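Local coordinates for alpha-ketoglutarate-dependent non-heme iron oxygenase EasH (PDB 5M0T), which is an iron(II)- and 2-oxoglutarate-dependent oxygenase of the PhyH family that takes part in the biosynthesis of the ergot alkaloid cycloclavine, at residues S8-G20 / V27-F39. Residues are numbered along the deposited sequence; the frame is centred on the assembly and turned at random.
Sequences SKPTLRRIPRSAG and VLQEDGVVVIEGF. With ZN (zinc ion), chain G.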
ATOM      1  N   SER A   8      32.057 -15.381  -2.933  1.00 79.21           N
ATOM      2  CA  SER A   8      33.080 -14.293  -2.845  1.00 79.49           C
ATOM      3  C   SER A   8      33.003 -13.579  -1.492  1.00 78.32           C
ATOM      4  O   SER A   8      31.979 -12.977  -1.184  1.00 81.30           O
ATOM      5  CB  SER A   8      32.882 -13.290  -3.983  1.00 78.05           C
ATOM      6  OG  SER A   8      33.108 -13.915  -5.233  1.00 78.36           O
ATOM      7  N   LYS A   9      34.085 -13.646  -0.705  1.00 78.77           N
ATOM      8  CA  LYS A   9      34.121 -13.122   0.677  1.00 79.27           C
ATOM      9  C   LYS A   9      34.245 -11.584   0.703  1.00 76.98           C
ATOM     10  O   LYS A   9      35.350 -11.056   0.584  1.00 94.57           O
ATOM     11  CB  LYS A   9      35.284 -13.755   1.455  1.00 81.75           C
ATOM     12  N   PRO A  10      33.124 -10.860   0.876  1.00 70.44           N
ATOM     13  CA  PRO A  10      33.105  -9.429   0.582  1.00 68.04           C
ATOM     14  C   PRO A  10      33.343  -8.538   1.811  1.00 62.83           C
ATOM     15  O   PRO A  10      33.485  -9.050   2.921  1.00 64.85           O
ATOM     16  CB  PRO A  10      31.683  -9.234   0.036  1.00 68.11           C
ATOM     17  CG  PRO A  10      30.870 -10.366   0.632  1.00 68.88           C
ATOM     18  CD  PRO A  10      31.800 -11.293   1.366  1.00 70.44           C
ATOM     19  N   THR A  11      33.341  -7.219   1.589  1.00 55.26           N
ATOM     20  CA  THR A  11      33.655  -6.201   2.599  1.00 51.24           C
ATOM     21  C   THR A  11      32.494  -5.222   2.719  1.00 44.88           C
ATOM     22  O   THR A  11      31.754  -5.005   1.767  1.00 44.23           O
ATOM     23  CB  THR A  11      34.930  -5.400   2.210  1.00 55.52           C
ATOM     24  OG1 THR A  11      36.009  -6.303   1.971  1.00 54.07           O
ATOM     25  CG2 THR A  11      35.362  -4.407   3.311  1.00 57.38           C
ATOM     26  N   LEU A  12      32.330  -4.651   3.899  1.00 40.79           N
ATOM     27  CA  LEU A  12      31.341  -3.612   4.121  1.00 38.66           C
ATOM     28  C   LEU A  12      32.066  -2.296   3.928  1.00 39.11           C
ATOM     29  O   LEU A  12      33.078  -2.043   4.581  1.00 37.82           O
ATOM     30  CB  LEU A  12      30.753  -3.691   5.534  1.00 37.37           C
ATOM     31  CG  LEU A  12      29.842  -2.557   5.985  1.00 35.51           C
ATOM     32  CD1 LEU A  12      28.721  -2.314   4.981  1.00 33.04           C
ATOM     33  CD2 LEU A  12      29.295  -2.876   7.373  1.00 35.31           C
ATOM     34  N   ARG A  13      31.553  -1.469   3.018  1.00 41.48           N
ATOM     35  CA  ARG A  13      32.207  -0.207   2.690  1.00 43.52           C
ATOM     36  C   ARG A  13      31.565   0.908   3.471  1.00 41.78           C
ATOM     37  O   ARG A  13      30.421   0.807   3.921  1.00 42.14           O
ATOM     38  CB  ARG A  13      32.200   0.061   1.179  1.00 42.51           C
ATOM     39  CG  ARG A  13      33.307  -0.713   0.476  1.00 44.54           C
ATOM     40  CD  ARG A  13      33.520  -0.258  -0.952  1.00 46.52           C
ATOM     41  NE  ARG A  13      32.475  -0.751  -1.845  1.00 48.70           N
ATOM     42  CZ  ARG A  13      32.347  -0.421  -3.132  1.00 51.53           C
ATOM     43  NH1 ARG A  13      33.183   0.436  -3.707  1.00 54.82           N
ATOM     44  NH2 ARG A  13      31.365  -0.948  -3.852  1.00 53.37           N
ATOM     45  N   ARG A  14      32.353   1.958   3.625  1.00 41.26           N
ATOM     46  CA  ARG A  14      32.093   3.068   4.516  1.00 44.10           C
ATOM     47  C   ARG A  14      32.337   4.352   3.708  1.00 47.27           C
ATOM     48  O   ARG A  14      33.345   4.459   2.994  1.00 48.94           O
ATOM     49  CB  ARG A  14      33.096   2.959   5.659  1.00 46.49           C
ATOM     50  CG  ARG A  14      32.771   3.728   6.919  1.00 48.79           C
ATOM     51  CD  ARG A  14      33.840   3.506   7.983  1.00 50.67           C
ATOM     52  NE  ARG A  14      33.757   2.209   8.650  1.00 47.86           N
ATOM     53  CZ  ARG A  14      32.871   1.857   9.590  1.00 46.22           C
ATOM     54  NH1 ARG A  14      31.906   2.685   9.993  1.00 43.34           N
ATOM     55  NH2 ARG A  14      32.944   0.637  10.117  1.00 45.72           N
ATOM     56  N   ILE A  15      31.422   5.308   3.793  1.00 45.77           N
ATOM     57  CA  ILE A  15      31.490   6.507   2.947  1.00 51.26           C
ATOM     58  C   ILE A  15      30.867   7.692   3.696  1.00 47.46           C
ATOM     59  O   ILE A  15      29.815   7.553   4.315  1.00 40.98           O
ATOM     60  CB  ILE A  15      30.812   6.249   1.566  1.00 53.62           C
ATOM     61  CG1 ILE A  15      31.255   7.255   0.517  1.00 59.77           C
ATOM     62  CG2 ILE A  15      29.313   6.226   1.689  1.00 56.98           C
ATOM     63  CD1 ILE A  15      30.719   6.929  -0.863  1.00 63.70           C
ATOM     64  N   PRO A  16      31.531   8.861   3.671  1.00 46.05           N
ATOM     65  CA  PRO A  16      30.973  10.008   4.408  1.00 45.56           C
ATOM     66  C   PRO A  16      29.706  10.579   3.775  1.00 43.85           C
ATOM     67  O   PRO A  16      29.540  10.523   2.552  1.00 41.53           O
ATOM     68  CB  PRO A  16      32.114  11.035   4.375  1.00 48.18           C
ATOM     69  CG  PRO A  16      32.952  10.653   3.202  1.00 49.16           C
ATOM     70  CD  PRO A  16      32.849   9.166   3.083  1.00 47.27           C
ATOM     71  N   ARG A  17      28.826  11.118   4.617  1.00 42.54           N
ATOM     72  CA  ARG A  17      27.593  11.793   4.176  1.00 43.61           C
ATOM     73  C   ARG A  17      27.856  12.888   3.117  1.00 44.56           C
ATOM     74  O   ARG A  17      27.078  13.073   2.190  1.00 44.28           O
ATOM     75  CB  ARG A  17      26.901  12.413   5.397  1.00 47.32           C
ATOM     76  CG  ARG A  17      25.536  13.009   5.119  1.00 49.32           C
ATOM     77  CD  ARG A  17      25.088  14.009   6.172  1.00 49.77           C
ATOM     78  NE  ARG A  17      23.956  14.741   5.625  1.00 50.18           N
ATOM     79  CZ  ARG A  17      22.688  14.335   5.602  1.00 47.86           C
ATOM     80  NH1 ARG A  17      22.305  13.193   6.146  1.00 47.00           N
ATOM     81  NH2 ARG A  17      21.781  15.124   5.031  1.00 51.45           N
ATOM     82  N   SER A  18      28.976  13.586   3.261  1.00 46.40           N
ATOM     83  CA  SER A  18      29.370  14.652   2.346  1.00 48.65           C
ATOM     84  C   SER A  18      29.713  14.202   0.906  1.00 48.74           C
ATOM     85  O   SER A  18      29.820  15.055   0.006  1.00 47.13           O
ATOM     86  CB  SER A  18      30.566  15.388   2.933  1.00 51.06           C
ATOM     87  OG  SER A  18      31.674  14.507   3.025  1.00 52.85           O
ATOM     88  N   ALA A  19      29.910  12.895   0.690  1.00 45.80           N
ATOM     89  CA  ALA A  19      30.192  12.362  -0.644  1.00 46.62           C
ATOM     90  C   ALA A  19      28.990  12.478  -1.585  1.00 46.03           C
ATOM     91  O   ALA A  19      29.143  12.528  -2.816  1.00 47.23           O
ATOM     92  CB  ALA A  19      30.663  10.924  -0.556  1.00 44.30           C
ATOM     93  N   GLY A  20      27.796  12.547  -1.001  1.00 43.83           N
ATOM     94  CA  GLY A  20      26.590  12.850  -1.755  1.00 44.92           C
ATOM     95  C   GLY A  20      25.894  11.568  -2.167  1.00 42.00           C
ATOM     96  O   GLY A  20      26.443  10.478  -2.023  1.00 37.67           O
ATOM     97  N   VAL A  27      27.683   2.504  -4.360  1.00 37.81           N
ATOM     98  CA  VAL A  27      28.072   1.423  -3.448  1.00 39.11           C
ATOM     99  C   VAL A  27      26.849   0.557  -3.080  1.00 39.22           C
ATOM    100  O   VAL A  27      26.956  -0.661  -2.977  1.00 39.55           O
ATOM    101  CB  VAL A  27      28.762   1.940  -2.157  1.00 39.57           C
ATOM    102  CG1 VAL A  27      29.133   0.769  -1.243  1.00 39.97           C
ATOM    103  CG2 VAL A  27      30.011   2.741  -2.496  1.00 39.58           C
ATOM    104  N   LEU A  28      25.696   1.199  -2.901  1.00 37.72           N
ATOM    105  CA  LEU A  28      24.442   0.503  -2.610  1.00 35.09           C
ATOM    106  C   LEU A  28      24.042  -0.465  -3.733  1.00 35.49           C
ATOM    107  O   LEU A  28      23.647  -1.587  -3.458  1.00 39.28           O
ATOM    108  CB  LEU A  28      23.319   1.513  -2.342  1.00 34.57           C
ATOM    109  CG  LEU A  28      22.008   0.965  -1.796  1.00 37.03           C
ATOM    110  CD1 LEU A  28      22.216   0.413  -0.396  1.00 41.84           C
ATOM    111  CD2 LEU A  28      20.921   2.033  -1.790  1.00 38.60           C
ATOM    112  N   GLN A  29      24.151  -0.038  -4.988  1.00 36.06           N
ATOM    113  CA  GLN A  29      23.919  -0.918  -6.143  1.00 35.89           C
ATOM    114  C   GLN A  29      24.884  -2.100  -6.212  1.00 36.52           C
ATOM    115  O   GLN A  29      24.481  -3.222  -6.512  1.00 35.62           O
ATOM    116  CB  GLN A  29      24.083  -0.157  -7.454  1.00 37.99           C
ATOM    117  CG  GLN A  29      22.985   0.815  -7.763  1.00 40.03           C
ATOM    118  CD  GLN A  29      23.208   1.506  -9.106  1.00 44.47           C
ATOM    119  OE1 GLN A  29      24.278   2.049  -9.371  1.00 49.08           O
ATOM    120  NE2 GLN A  29      22.195   1.483  -9.957  1.00 46.85           N
ATOM    121  N   GLU A  30      26.164  -1.824  -5.984  1.00 35.83           N
ATOM    122  CA  GLU A  30      27.198  -2.840  -6.080  1.00 37.48           C
ATOM    123  C   GLU A  30      27.166  -3.834  -4.902  1.00 36.26           C
ATOM    124  O   GLU A  30      27.354  -5.027  -5.114  1.00 36.24           O
ATOM    125  CB  GLU A  30      28.573  -2.176  -6.201  1.00 39.66           C
ATOM    126  CG  GLU A  30      28.725  -1.417  -7.517  1.00 43.78           C
ATOM    127  CD  GLU A  30      29.946  -0.495  -7.596  1.00 47.75           C
ATOM    128  OE1 GLU A  30      30.656  -0.294  -6.585  1.00 51.06           O
ATOM    129  OE2 GLU A  30      30.193   0.047  -8.696  1.00 52.99           O
ATOM    130  N   ASP A  31      26.947  -3.331  -3.686  1.00 34.98           N
ATOM    131  CA  ASP A  31      27.104  -4.112  -2.441  1.00 35.32           C
ATOM    132  C   ASP A  31      25.797  -4.411  -1.692  1.00 33.92           C
ATOM    133  O   ASP A  31      25.762  -5.321  -0.873  1.00 32.18           O
ATOM    134  CB  ASP A  31      28.051  -3.383  -1.483  1.00 34.81           C
ATOM    135  CG  ASP A  31      29.505  -3.342  -1.977  1.00 38.04           C
ATOM    136  OD1 ASP A  31      29.806  -3.737  -3.120  1.00 41.37           O
ATOM    137  OD2 ASP A  31      30.371  -2.895  -1.202  1.00 39.24           O
ATOM    138  N   GLY A  32      24.742  -3.641  -1.965  1.00 33.06           N
ATOM    139  CA  GLY A  32      23.466  -3.775  -1.264  1.00 33.76           C
ATOM    140  C   GLY A  32      23.415  -3.152   0.114  1.00 34.86           C
ATOM    141  O   GLY A  32      22.364  -3.159   0.765  1.00 37.24           O
ATOM    142  N   VAL A  33      24.540  -2.591   0.553  1.00 32.48           N
ATOM    143  CA  VAL A  33      24.684  -2.081   1.893  1.00 30.82           C
ATOM    144  C   VAL A  33      25.924  -1.197   1.926  1.00 30.58           C
ATOM    145  O   VAL A  33      26.945  -1.534   1.314  1.00 33.22           O
ATOM    146  CB  VAL A  33      24.760  -3.233   2.944  1.00 32.60           C
ATOM    147  CG1 VAL A  33      25.932  -4.179   2.679  1.00 32.98           C
ATOM    148  CG2 VAL A  33      24.837  -2.676   4.359  1.00 31.54           C
ATOM    149  N   VAL A  34      25.820  -0.055   2.599  1.00 30.54           N
ATOM    150  CA  VAL A  34      26.965   0.851   2.805  1.00 31.17           C
ATOM    151  C   VAL A  34      26.793   1.581   4.138  1.00 29.68           C
ATOM    152  O   VAL A  34      25.672   1.884   4.528  1.00 28.90           O
ATOM    153  CB  VAL A  34      27.100   1.869   1.632  1.00 31.61           C
ATOM    154  CG1 VAL A  34      25.826   2.671   1.440  1.00 32.01           C
ATOM    155  CG2 VAL A  34      28.282   2.804   1.817  1.00 32.09           C
ATOM    156  N   VAL A  35      27.895   1.849   4.829  1.00 31.31           N
ATOM    157  CA  VAL A  35      27.870   2.703   6.025  1.00 33.76           C
ATOM    158  C   VAL A  35      28.024   4.184   5.620  1.00 36.09           C
ATOM    159  O   VAL A  35      28.984   4.561   4.941  1.00 40.18           O
ATOM    160  CB  VAL A  35      28.958   2.297   7.035  1.00 35.81           C
ATOM    161  CG1 VAL A  35      28.987   3.267   8.216  1.00 38.22           C
ATOM    162  CG2 VAL A  35      28.744   0.854   7.505  1.00 34.87           C
ATOM    163  N   ILE A  36      27.044   4.998   6.003  1.00 35.00           N
ATOM    164  CA  ILE A  36      27.110   6.448   5.848  1.00 37.78           C
ATOM    165  C   ILE A  36      27.667   7.045   7.141  1.00 37.79           C
ATOM    166  O   ILE A  36      26.984   7.054   8.165  1.00 37.76           O
ATOM    167  CB  ILE A  36      25.734   7.084   5.531  1.00 38.36           C
ATOM    168  CG1 ILE A  36      25.058   6.392   4.345  1.00 40.51           C
ATOM    169  CG2 ILE A  36      25.889   8.555   5.206  1.00 40.75           C
ATOM    170  CD1 ILE A  36      23.675   6.915   4.005  1.00 40.98           C
ATOM    171  N   GLU A  37      28.892   7.557   7.081  1.00 41.06           N
ATOM    172  CA  GLU A  37      29.487   8.260   8.216  1.00 46.09           C
ATOM    173  C   GLU A  37      28.811   9.610   8.372  1.00 45.96           C
ATOM    174  O   GLU A  37      28.719  10.388   7.412  1.00 43.71           O
ATOM    175  CB  GLU A  37      31.003   8.460   8.056  1.00 46.90           C
ATOM    176  CG  GLU A  37      31.828   7.184   8.144  1.00 50.63           C
ATOM    177  CD  GLU A  37      31.758   6.503   9.502  1.00 54.72           C
ATOM    178  OE1 GLU A  37      31.704   7.200  10.531  1.00 69.08           O
ATOM    179  OE2 GLU A  37      31.768   5.260   9.538  1.00 50.38           O
ATOM    180  N   GLY A  38      28.306   9.862   9.578  1.00 44.31           N
ATOM    181  CA  GLY A  38      27.705  11.142   9.911  1.00 44.49           C
ATOM    182  C   GLY A  38      26.392  11.390   9.219  1.00 43.39           C
ATOM    183  O   GLY A  38      26.134  12.505   8.780  1.00 45.04           O
ATOM    184  N   PHE A  39      25.560  10.355   9.105  1.00 41.43           N
ATOM    185  CA  PHE A  39      24.221  10.531   8.530  1.00 40.67           C
ATOM    186  C   PHE A  39      23.445  11.564   9.352  1.00 41.53           C
ATOM    187  O   PHE A  39      22.849  12.478   8.806  1.00 41.92           O
ATOM    188  CB  PHE A  39      23.478   9.183   8.459  1.00 37.51           C
ATOM    189  CG  PHE A  39      22.056   9.300   7.987  1.00 38.67           C
ATOM    190  CD1 PHE A  39      21.777   9.700   6.679  1.00 39.66           C
ATOM    191  CD2 PHE A  39      20.993   9.040   8.856  1.00 39.68           C
ATOM    192  CE1 PHE A  39      20.469   9.835   6.247  1.00 39.84           C
ATOM    193  CE2 PHE A  39      19.685   9.167   8.431  1.00 39.25           C
ATOM    194  CZ  PHE A  39      19.423   9.574   7.129  1.00 41.33           C
TER
HETATM  195 ZN    ZN G 305      32.194   6.189  12.167  1.00 51.58          ZN
HETATM  196  O   HOH W   1      29.588  -2.125   1.161  1.00 42.01           O
HETATM  197  O   HOH W   2      32.103   7.838  13.275  1.00 53.05           O
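Val35 N donates to Arg13 O at 2.9 Å, with an N-H...O angle of 177°, and opens a parallel pairing of strands 14-16 and 33-37 in which Ile15 gives its N-H to Val35 O and accepts from Glu37 N, before Glu37 O receives Arg17 N. Just ahead of the first of these bonds, one water replaces a direct link, accepting from Arg13 N and donating to Val33 O and Asp31 OD2. The Arg13 side chain meets the same aspartate, at the C-terminal end of helix 21-31. A bend at chi3 (-76°) swings its guanidinium across Val27, whose CG2 lies over the centre of one face, while two acids meet the edge in a salt-bridge network: NE hydrogen-bonds Asp31 OD2 at 3.1 Å, from above that carboxylate's plane, and NH2 hydrogen-bonds Glu30 OE1 at 2.9 Å on its anti lone pair, with the two flat groups nearly coplanar. Both acids together should fix the rotation of the guanidinium.

On the sheet face of Val35, Arg14 runs alongside that valine and forms a salt bridge from NH1 to Glu37 OE2 at 2.6 Å, nearly along the C-O axis. The other oxygen, Glu37 OE1, binds the zinc ion at 2.0 Å, so one carboxylate is shared between metal and arginine; Asp200 and a water also bind the zinc. Leu12 lays CD2 on Val35 CG2 at 3.8 Å. Toward the opposite face, Ile15 CG2 meets Val34 CG2 at 3.6 Å.

Farther along, Arg17 gives Phe39 O only a weak bond, its stronger partner being Asp94. The whole is a beta-alpha-beta unit: helix 21-31 covers Ile15 and Val34 through Ile24, strand 14-16 edges the main sheet, and strand 33-37 pairs on its other side with strand 201-205.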